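Local coordinates for protein amidohydrolase (Mycoplasma synoviae, PDB 3OVG) that hydrolyses phosphorylated 1,4-lactones such as D-xylono-1,4-lactone 5-phosphate to the open hydroxy acids, using two zinc ions in each subunit, at residues A[300-303]-A[304-308]; A[335-338]-A[339-342]; A[101-104]-A[105-108]; A[279-282]-A[283-286]. All coordinates share one frame; numbering follows the deposited sequence.

Interaction 1. Residues A[300-303]-A[304-308]; sequences DRFL and PLLKQ
The backbone N of L306 meets F302 O at 2.9 Å and the N of K307 meets L303 O at 3.0 Å, both nearly straight, while L305 N to R301 O is longer and more bent, at 146°, just where the helix kinks. P304 explains the kink: its N carries no hydrogen, and its ring carbons CG and CD fill the place where a bond to the preceding turn would run, CG packing against D300 O. F302 holds its ring anti to the backbone N (chi1 -169°), which sets CG beside the carbonyl carbon and lets the ring reach L305 and L306. There CE2 reaches L306 CD1 at 3.8 Å and CE1 lies more loosely against L305 CD2. L303 CD2 touches the other methyl of L306, CD2, at 3.7 Å. This i to i+3 and i+4 packing belongs to helix 296-309 of the phosphotriesterase-family TIM barrel, whose apolar stripe beds on helices 250-262 and 313-327. Apolar F302, L303 and L306 suit that buried side; L305 sits at its edge, between A254 and Y224 of a second subunit. D300 and R301 carry their charges to partners: D300 to R61, R301 to E197 of the second subunit.

Interaction 2. Residues A[335-338]-A[339-342]; sequences NFDP and LKVS
D337 and K340 meet across a tight turn, in which the aspartate accepts hydrogen bonds with both its backbone O and its carboxylate. Followed outward, D337 begins with CB, which lies 3.7 Å from K340 CG. With CG anti to the backbone N (chi1 -175°), the carboxylate is carried forward over the start of the turn. OD1 then accepts the backbone N-H of L339 at 3.1 Å, which makes an Asx turn; the donor stands well above the carboxylate plane, 51° out of it, and L339 CB packs beside the same oxygen. OD2 lies along the lysine chain, 3.4 Å from K340 CG and close to CE, but K340 NZ stays 4.4 Å away, beyond a salt bridge. The lysine bends at chi2 (-60°), which lays its methylenes alongside OD2. In the backbone, D337 O takes the N-H of K340 at 2.8 Å and P338 O that of V341, the i to i+3 pattern of a short 3-10 segment. P338 fits its first turn, since its ring fixes phi and no N-H is wanted there. F336 CZ touches V341 CG2, and the phenylalanine ring also rests on R176 and I179 of helix 165-181. This surface loop joins helix 313-327 to helix 343-351, where S342 is the N-cap. An acid that accepts a main-chain N-H and lies beside a lysine is probably stabilised as the carboxylate; the ammonium can probably add only a diffuse attraction, while three backbone N-H groups supply the definite bonds.

Interaction 3. Residues A[101-104]-A[105-108]; sequences FHKA and KFYD
Y107 folds back so that its hydroxyl reaches the backbone of H102: OH accepts the N-H of H102 at 2.7 Å, almost straight at 170° and at the edge of the phenol ring. Its ring also takes the edge of F101 on its face, in an offset edge-to-face pair with planes at 62°; F101 CD1 comes within 3.7 Å of Y107 CZ. Tyrosine suits the place because it offers an aromatic face and an oxygen that satisfies a buried amide. A104, small enough for the tight turn, closes it, its O accepting Y107 N at 2.9 Å as K103 O accepts F106 N, two i to i+3 bonds of a 3-10 turn. The turn lies in the loop that follows strand 94-97 of the TIM barrel, beside the binuclear zinc centre, and the H102 side chain lies about 4 Å from a zinc ion. The long apolar chain of K103 packs on F106, with CE 3.5 Å from F106 CE2, while its NZ reaches Q190 in a hydrogen bond. F106 directs its edge at H102 in a T-shaped pair (planes at 87°), F106 CD2 standing 3.5 Å from H102 CG, over the imidazole face. H102 ND1 accepts K103 N in the ring plane, which helps fix the imidazole's rotation.

Interaction 4. Residues A[279-282]-A[283-286]; sequences LYQR and NYGL. With PO4 (phosphate ion), chain I.
The substrate-binding loop after strand 269-271 turns here into helix 282-287, with Q281 at the N-cap position and L279 and Y280 among the substrate-binding residues. Q281 and Y284 run alongside each other in the same direction: the glutamine OE1 comes to the edge of the tyrosine ring, 3.5 Å from CD2, with amide and ring planes 72° apart. A water links the two residues, donating to Q281 OE1 at 2.9 Å and accepting the Y284 N-H at 2.8 Å. The extended side chain of Q281 thus supplies a partner, through water, for a backbone N-H at the helix start, a reach that suits glutamine to this position. Q281 O accepts G285 N at 2.9 Å, and R282 O accepts L286 N. G285 CA lies near L279 CD2. The guanidinium of R282 passes L286 CD2, with NH2 3.8 Å away, and forms salt bridges with E57 and with E351 of a second subunit. Ahead of the cap, Y280 OH donates to O4 of a phosphate ion at 2.7 Å; K246 and Y247 bind the same ion. That phosphate probably came from the crystallisation liquor, yet two tyrosine hydroxyls and a lysine ammonium around it are chemistry well matched to an anionic group, consistent with recognition of a phosphorylated lactone.

Along the chain the order is interaction 3, interaction 4, interaction 1, interaction 2, each closing before the next opens. Interactions 1, 3 and 4 belong to the phosphotriesterase-family barrel, but they serve different regions of it. Residues 101-108 lie in the loop after strand 94-97, beside the zinc ions; 279-286, about 27 Å away between centres, run from the substrate-binding loop after strand 269-271 into helix 282-287. Residues 300-308 lie on helix 296-309, about 21 Å between centres from interaction 4, and both contacts touch the second subunit. Interaction 2, before helix 343-351, is about 44 Å from interaction 1 and about 26 Å from interaction 3, between centres. Catalytic surroundings and peripheral packing thus use separate local contacts: two turns, a helix start and a helix.

Interaction 1. Residues A[300-303]-A[304-308]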
loop_
_atom_site.group_PDB
_atom_site.type_symbol
_atom_site.label_atom_id
_atom_site.label_comp_id
_atom_site.label_asym_id
_atom_site.label_seq_id
_atom_site.Cartn_x
_atom_site.Cartn_y
_atom_site.Cartn_z
ATOM N N ASP A 300 23.162 -29.518 12.302
ATOM C CA ASP A 300 24.422 -29.147 11.664
ATOM C C ASP A 300 25.058 -27.877 12.228
ATOM O O ASP A 300 26.267 -27.709 12.162
ATOM C CB ASP A 300 24.197 -28.920 10.176
ATOM C CG ASP A 300 23.827 -30.183 9.438
ATOM O OD1 ASP A 300 23.976 -31.293 10.010
ATOM O OD2 ASP A 300 23.379 -30.051 8.273
ATOM N N ARG A 301 24.240 -26.983 12.783
ATOM C CA ARG A 301 24.694 -25.617 13.118
ATOM C C ARG A 301 24.227 -25.192 14.506
ATOM O O ARG A 301 25.016 -24.744 15.334
ATOM C CB ARG A 301 24.173 -24.596 12.075
ATOM C CG ARG A 301 24.786 -24.758 10.664
ATOM C CD ARG A 301 26.140 -24.053 10.584
ATOM N NE ARG A 301 25.974 -22.599 10.482
ATOM C CZ ARG A 301 25.782 -21.974 9.321
ATOM N NH1 ARG A 301 25.769 -22.668 8.177
ATOM N NH2 ARG A 301 25.627 -20.665 9.284
ATOM N N PHE A 302 22.940 -25.340 14.792
ATOM C CA PHE A 302 22.485 -24.752 16.039
ATOM C C PHE A 302 22.899 -25.540 17.291
ATOM O O PHE A 302 23.323 -24.944 18.249
ATOM C CB PHE A 302 20.997 -24.418 16.053
ATOM C CG PHE A 302 20.606 -23.577 17.233
ATOM C CD1 PHE A 302 20.938 -22.236 17.266
ATOM C CD2 PHE A 302 19.927 -24.135 18.313
ATOM C CE1 PHE A 302 20.585 -21.454 18.353
ATOM C CE2 PHE A 302 19.585 -23.370 19.408
ATOM C CZ PHE A 302 19.909 -22.023 19.429
ATOM N N LEU A 303 22.804 -26.861 17.287
ATOM C CA LEU A 303 23.214 -27.608 18.476
ATOM C C LEU A 303 24.741 -27.524 18.682
ATOM O O LEU A 303 25.196 -27.379 19.812
ATOM C CB LEU A 303 22.703 -29.048 18.452
ATOM C CG LEU A 303 21.178 -29.234 18.487
ATOM C CD1 LEU A 303 20.792 -30.651 18.093
ATOM C CD2 LEU A 303 20.576 -28.868 19.843
ATOM N N PRO A 304 25.537 -27.597 17.591
ATOM C CA PRO A 304 26.963 -27.315 17.839
ATOM C C PRO A 304 27.161 -25.947 18.477
ATOM O O PRO A 304 28.055 -25.809 19.314
ATOM C CB PRO A 304 27.599 -27.377 16.446
ATOM C CG PRO A 304 26.692 -28.320 15.681
ATOM C CD PRO A 304 25.295 -28.073 16.218
ATOM N N LEU A 305 26.339 -24.956 18.123
ATOM C CA LEU A 305 26.471 -23.647 18.765
ATOM C C LEU A 305 26.113 -23.694 20.254
ATOM O O LEU A 305 26.778 -23.067 21.089
ATOM C CB LEU A 305 25.649 -22.575 18.042
ATOM C CG LEU A 305 25.609 -21.174 18.678
ATOM C CD1 LEU A 305 27.000 -20.516 18.685
ATOM C CD2 LEU A 305 24.580 -20.237 17.926
ATOM N N LEU A 306 25.039 -24.406 20.577
ATOM C CA LEU A 306 24.682 -24.656 21.976
ATOM C C LEU A 306 25.867 -25.234 22.774
ATOM O O LEU A 306 26.194 -24.759 23.870
ATOM C CB LEU A 306 23.491 -25.605 22.055
ATOM C CG LEU A 306 22.154 -25.060 22.589
ATOM C CD1 LEU A 306 21.950 -23.568 22.428
ATOM C CD2 LEU A 306 20.990 -25.847 22.013
ATOM N N LYS A 307 26.496 -26.266 22.236
ATOM C CA LYS A 307 27.620 -26.873 22.966
ATOM C C LYS A 307 28.724 -25.857 23.074
ATOM O O LYS A 307 29.394 -25.779 24.106
ATOM C CB LYS A 307 28.173 -28.125 22.269
ATOM C CG LYS A 307 27.154 -29.254 22.091
ATOM C CD LYS A 307 27.865 -30.593 21.710
ATOM C CE LYS A 307 26.853 -31.746 21.626
ATOM N NZ LYS A 307 25.608 -31.250 20.936
ATOM N N GLN A 308 28.926 -25.084 22.007
ATOM C CA GLN A 308 29.988 -24.067 21.988
ATOM C C GLN A 308 29.882 -23.033 23.103
ATOM O O GLN A 308 30.897 -22.633 23.693
ATOM C CB GLN A 308 30.033 -23.329 20.628
ATOM C CG GLN A 308 31.236 -22.390 20.487
ATOM C CD GLN A 308 31.349 -21.674 19.110
ATOM O OE1 GLN A 308 30.553 -21.890 18.197
ATOM N NE2 GLN A 308 32.363 -20.835 18.976
#

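Interaction 2. Residues A[335-338]-A[339-342]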
loop_
_atom_site.group_PDB
_atom_site.type_symbol
_atom_site.label_atom_id
_atom_site.label_comp_id
_atom_site.label_asym_id
_atom_site.label_seq_id
_atom_site.Cartn_x
_atom_site.Cartn_y
_atom_site.Cartn_z
ATOM N N ASN A 335 -12.561 -34.467 35.069
ATOM C CA ASN A 335 -13.734 -33.633 34.859
ATOM C C ASN A 335 -13.327 -32.183 35.030
ATOM O O ASN A 335 -12.446 -31.857 35.837
ATOM C CB ASN A 335 -14.796 -33.951 35.899
ATOM C CG ASN A 335 -15.307 -35.369 35.794
ATOM O OD1 ASN A 335 -15.878 -35.765 34.772
ATOM N ND2 ASN A 335 -15.119 -36.146 36.864
ATOM N N PHE A 336 -13.954 -31.306 34.274
ATOM C CA PHE A 336 -13.659 -29.892 34.387
ATOM C C PHE A 336 -14.467 -29.322 35.545
ATOM O O PHE A 336 -15.695 -29.426 35.543
ATOM C CB PHE A 336 -14.051 -29.159 33.105
ATOM C CG PHE A 336 -13.985 -27.665 33.238
ATOM C CD1 PHE A 336 -12.766 -27.030 33.449
ATOM C CD2 PHE A 336 -15.130 -26.898 33.177
ATOM C CE1 PHE A 336 -12.699 -25.672 33.594
ATOM C CE2 PHE A 336 -15.060 -25.522 33.300
ATOM C CZ PHE A 336 -13.846 -24.914 33.519
ATOM N N ASP A 337 -13.801 -28.705 36.510
ATOM C CA ASP A 337 -14.517 -28.185 37.675
ATOM C C ASP A 337 -14.495 -26.643 37.731
ATOM O O ASP A 337 -13.494 -26.044 38.128
ATOM C CB ASP A 337 -13.911 -28.796 38.939
ATOM C CG ASP A 337 -14.656 -28.408 40.215
ATOM O OD1 ASP A 337 -15.645 -27.617 40.155
ATOM O OD2 ASP A 337 -14.222 -28.906 41.292
ATOM N N PRO A 338 -15.598 -26.001 37.319
ATOM C CA PRO A 338 -15.731 -24.530 37.346
ATOM C C PRO A 338 -15.310 -23.907 38.672
ATOM O O PRO A 338 -14.757 -22.810 38.643
ATOM C CB PRO A 338 -17.223 -24.294 37.136
ATOM C CG PRO A 338 -17.695 -25.493 36.389
ATOM C CD PRO A 338 -16.823 -26.662 36.836
ATOM N N LEU A 339 -15.540 -24.582 39.799
ATOM C CA LEU A 339 -15.250 -23.969 41.089
ATOM C C LEU A 339 -13.765 -23.918 41.342
ATOM O O LEU A 339 -13.335 -23.335 42.337
ATOM C CB LEU A 339 -15.891 -24.733 42.248
ATOM C CG LEU A 339 -17.400 -24.823 42.353
ATOM C CD1 LEU A 339 -17.751 -25.605 43.593
ATOM C CD2 LEU A 339 -18.002 -23.440 42.417
ATOM N N LYS A 340 -12.972 -24.556 40.488
ATOM C CA LYS A 340 -11.526 -24.476 40.665
ATOM C C LYS A 340 -10.939 -23.370 39.784
ATOM O O LYS A 340 -9.722 -23.185 39.769
ATOM C CB LYS A 340 -10.816 -25.805 40.352
ATOM C CG LYS A 340 -11.379 -27.040 41.041
ATOM C CD LYS A 340 -11.324 -26.921 42.540
ATOM C CE LYS A 340 -11.379 -28.303 43.197
ATOM N NZ LYS A 340 -11.518 -28.187 44.684
ATOM N N VAL A 341 -11.785 -22.660 39.032
ATOM C CA VAL A 341 -11.271 -21.568 38.209
ATOM C C VAL A 341 -10.873 -20.415 39.140
ATOM O O VAL A 341 -11.636 -20.015 40.023
ATOM C CB VAL A 341 -12.264 -21.086 37.115
ATOM C CG1 VAL A 341 -11.691 -19.870 36.396
ATOM C CG2 VAL A 341 -12.578 -22.201 36.080
ATOM N N SER A 342 -9.683 -19.879 38.937
ATOM C CA SER A 342 -9.111 -18.895 39.873
ATOM C C SER A 342 -9.844 -17.571 39.832
ATOM O O SER A 342 -10.373 -17.189 38.805
ATOM C CB SER A 342 -7.610 -18.651 39.602
ATOM O OG SER A 342 -7.419 -17.961 38.356
#

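Interaction 3. Residues A[101-104]-A[105-108]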
loop_
_atom_site.group_PDB
_atom_site.type_symbol
_atom_site.label_atom_id
_atom_site.label_comp_id
_atom_site.label_asym_id
_atom_site.label_seq_id
_atom_site.Cartn_x
_atom_site.Cartn_y
_atom_site.Cartn_z
ATOM N N PHE A 101 -6.981 -23.300 18.118
ATOM C CA PHE A 101 -7.088 -21.983 17.491
ATOM C C PHE A 101 -5.771 -21.236 17.416
ATOM O O PHE A 101 -4.902 -21.432 18.267
ATOM C CB PHE A 101 -8.062 -21.156 18.286
ATOM C CG PHE A 101 -9.451 -21.675 18.189
ATOM C CD1 PHE A 101 -10.252 -21.307 17.121
ATOM C CD2 PHE A 101 -9.921 -22.590 19.098
ATOM C CE1 PHE A 101 -11.536 -21.804 17.000
ATOM C CE2 PHE A 101 -11.224 -23.104 18.977
ATOM C CZ PHE A 101 -12.014 -22.708 17.937
ATOM N N HIS A 102 -5.641 -20.383 16.400
ATOM C CA HIS A 102 -4.522 -19.446 16.322
ATOM C C HIS A 102 -4.881 -18.155 17.075
ATOM O O HIS A 102 -5.896 -18.105 17.776
ATOM C CB HIS A 102 -4.221 -19.132 14.873
ATOM C CG HIS A 102 -2.758 -19.080 14.588
ATOM N ND1 HIS A 102 -1.891 -18.291 15.314
ATOM C CD2 HIS A 102 -2.001 -19.732 13.672
ATOM C CE1 HIS A 102 -0.662 -18.456 14.854
ATOM N NE2 HIS A 102 -0.702 -19.323 13.855
ATOM N N LYS A 103 -4.052 -17.119 16.948
ATOM C CA LYS A 103 -4.364 -15.828 17.550
ATOM C C LYS A 103 -5.572 -15.209 16.863
ATOM O O LYS A 103 -5.899 -15.557 15.698
ATOM C CB LYS A 103 -3.175 -14.858 17.405
ATOM C CG LYS A 103 -2.773 -14.591 15.969
ATOM C CD LYS A 103 -1.431 -13.848 15.873
ATOM C CE LYS A 103 -1.018 -13.676 14.425
ATOM N NZ LYS A 103 0.300 -12.992 14.252
ATOM N N ALA A 104 -6.193 -14.270 17.573
ATOM C CA ALA A 104 -7.465 -13.664 17.160
ATOM C C ALA A 104 -7.410 -12.988 15.798
ATOM O O ALA A 104 -8.424 -12.899 15.106
ATOM C CB ALA A 104 -7.915 -12.659 18.185
ATOM N N LYS A 105 -6.235 -12.462 15.444
ATOM C CA LYS A 105 -6.055 -11.767 14.180
ATOM C C LYS A 105 -6.503 -12.626 13.010
ATOM O O LYS A 105 -6.913 -12.090 11.976
ATOM C CB LYS A 105 -4.570 -11.415 13.956
ATOM C CG LYS A 105 -4.335 -10.486 12.745
ATOM C CD LYS A 105 -2.812 -10.301 12.429
ATOM C CE LYS A 105 -2.615 -9.240 11.331
ATOM N NZ LYS A 105 -1.266 -8.588 11.351
ATOM N N PHE A 106 -6.385 -13.946 13.159
ATOM C CA PHE A 106 -6.734 -14.888 12.089
ATOM C C PHE A 106 -8.189 -15.357 12.085
ATOM O O PHE A 106 -8.534 -16.268 11.341
ATOM C CB PHE A 106 -5.809 -16.104 12.103
ATOM C CG PHE A 106 -4.388 -15.772 11.799
ATOM C CD1 PHE A 106 -4.079 -14.798 10.864
ATOM C CD2 PHE A 106 -3.353 -16.429 12.436
ATOM C CE1 PHE A 106 -2.759 -14.486 10.569
ATOM C CE2 PHE A 106 -2.035 -16.131 12.140
ATOM C CZ PHE A 106 -1.733 -15.151 11.202
ATOM N N TYR A 107 -9.027 -14.729 12.907
ATOM C CA TYR A 107 -10.454 -15.044 12.945
ATOM C C TYR A 107 -11.306 -13.773 12.889
ATOM O O TYR A 107 -11.110 -12.840 13.667
ATOM C CB TYR A 107 -10.801 -15.811 14.230
ATOM C CG TYR A 107 -10.019 -17.086 14.342
ATOM C CD1 TYR A 107 -8.784 -17.079 14.938
ATOM C CD2 TYR A 107 -10.489 -18.272 13.794
ATOM C CE1 TYR A 107 -8.051 -18.201 15.023
ATOM C CE2 TYR A 107 -9.748 -19.426 13.858
ATOM C CZ TYR A 107 -8.523 -19.375 14.498
ATOM O OH TYR A 107 -7.714 -20.480 14.626
ATOM N N ASP A 108 -12.278 -13.743 11.997
ATOM C CA ASP A 108 -13.193 -12.609 11.951
ATOM C C ASP A 108 -13.828 -12.341 13.320
ATOM O O ASP A 108 -14.578 -13.175 13.821
ATOM C CB ASP A 108 -14.303 -12.894 10.944
ATOM C CG ASP A 108 -15.126 -11.676 10.675
ATOM O OD1 ASP A 108 -15.798 -11.203 11.613
ATOM O OD2 ASP A 108 -15.055 -11.174 9.537
#

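Interaction 4. Residues A[279-282]-A[283-286]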
loop_
_atom_site.group_PDB
_atom_site.type_symbol
_atom_site.label_atom_id
_atom_site.label_comp_id
_atom_site.label_asym_id
_atom_site.label_seq_id
_atom_site.Cartn_x
_atom_site.Cartn_y
_atom_site.Cartn_z
ATOM N N LEU A 279 10.597 -20.632 2.371
ATOM C CA LEU A 279 12.086 -20.548 2.347
ATOM C C LEU A 279 12.779 -20.977 3.650
ATOM O O LEU A 279 13.987 -20.796 3.819
ATOM C CB LEU A 279 12.573 -19.151 1.947
ATOM C CG LEU A 279 12.123 -18.696 0.547
ATOM C CD1 LEU A 279 12.710 -17.330 0.194
ATOM C CD2 LEU A 279 12.533 -19.728 -0.507
ATOM N N TYR A 280 12.016 -21.537 4.574
ATOM C CA TYR A 280 12.564 -21.989 5.843
ATOM C C TYR A 280 12.828 -23.493 5.841
ATOM O O TYR A 280 13.173 -24.063 6.870
ATOM C CB TYR A 280 11.623 -21.604 7.011
ATOM C CG TYR A 280 11.515 -20.104 7.276
ATOM C CD1 TYR A 280 12.322 -19.186 6.591
ATOM C CD2 TYR A 280 10.653 -19.612 8.266
ATOM C CE1 TYR A 280 12.237 -17.808 6.857
ATOM C CE2 TYR A 280 10.575 -18.272 8.540
ATOM C CZ TYR A 280 11.362 -17.371 7.837
ATOM O OH TYR A 280 11.257 -16.032 8.121
ATOM N N GLN A 281 12.668 -24.141 4.683
ATOM C CA GLN A 281 13.074 -25.535 4.546
ATOM C C GLN A 281 13.960 -25.675 3.322
ATOM O O GLN A 281 13.780 -24.941 2.360
ATOM C CB GLN A 281 11.862 -26.465 4.461
ATOM C CG GLN A 281 11.088 -26.488 5.753
ATOM C CD GLN A 281 9.965 -27.487 5.741
ATOM O OE1 GLN A 281 10.009 -28.480 5.004
ATOM N NE2 GLN A 281 8.948 -27.243 6.573
ATOM N N ARG A 282 14.943 -26.577 3.397
ATOM C CA ARG A 282 15.917 -26.761 2.330
ATOM C C ARG A 282 15.244 -27.243 1.042
ATOM O O ARG A 282 15.415 -26.652 -0.013
ATOM C CB ARG A 282 16.977 -27.773 2.739
ATOM C CG ARG A 282 18.198 -27.754 1.820
ATOM C CD ARG A 282 19.274 -28.760 2.267
ATOM N NE ARG A 282 19.005 -30.115 1.752
ATOM C CZ ARG A 282 19.290 -30.508 0.517
ATOM N NH1 ARG A 282 19.018 -31.744 0.118
ATOM N NH2 ARG A 282 19.856 -29.657 -0.322
ATOM N N ASN A 283 14.469 -28.315 1.151
ATOM C CA ASN A 283 13.857 -28.914 -0.032
ATOM C C ASN A 283 12.778 -28.034 -0.654
ATOM O O ASN A 283 12.745 -27.846 -1.846
ATOM C CB ASN A 283 13.407 -30.356 0.264
ATOM C CG ASN A 283 14.579 -31.320 0.294
ATOM O OD1 ASN A 283 15.098 -31.716 -0.766
ATOM N ND2 ASN A 283 15.026 -31.687 1.499
ATOM N N TYR A 284 11.928 -27.442 0.167
ATOM C CA TYR A 284 11.067 -26.351 -0.316
ATOM C C TYR A 284 11.854 -25.214 -0.998
ATOM O O TYR A 284 11.444 -24.694 -2.063
ATOM C CB TYR A 284 10.220 -25.805 0.838
ATOM C CG TYR A 284 8.834 -26.417 0.999
ATOM C CD1 TYR A 284 7.880 -26.295 -0.010
ATOM C CD2 TYR A 284 8.470 -27.073 2.174
ATOM C CE1 TYR A 284 6.594 -26.815 0.132
ATOM C CE2 TYR A 284 7.193 -27.616 2.337
ATOM C CZ TYR A 284 6.249 -27.467 1.308
ATOM O OH TYR A 284 4.975 -27.967 1.455
ATOM N N GLY A 285 12.964 -24.787 -0.395
ATOM C CA GLY A 285 13.815 -23.790 -1.051
ATOM C C GLY A 285 14.189 -24.201 -2.489
ATOM O O GLY A 285 14.105 -23.416 -3.440
ATOM N N LEU A 286 14.577 -25.452 -2.663
ATOM C CA LEU A 286 14.997 -25.912 -3.970
ATOM C C LEU A 286 13.874 -25.784 -5.004
ATOM O O LEU A 286 14.123 -25.439 -6.163
ATOM C CB LEU A 286 15.479 -27.356 -3.871
ATOM C CG LEU A 286 16.975 -27.719 -3.841
ATOM C CD1 LEU A 286 17.930 -26.596 -3.505
ATOM C CD2 LEU A 286 17.215 -28.983 -3.001
HETATM P P PO4 I . 8.244 -15.080 10.075
HETATM O O1 PO4 I . 7.430 -16.357 9.798
HETATM O O2 PO4 I . 8.039 -14.025 8.962
HETATM O O3 PO4 I . 7.787 -14.509 11.422
HETATM O O4 PO4 I . 9.712 -15.476 10.213
HETATM O O HOH W 1 11.147 -28.947 2.428
#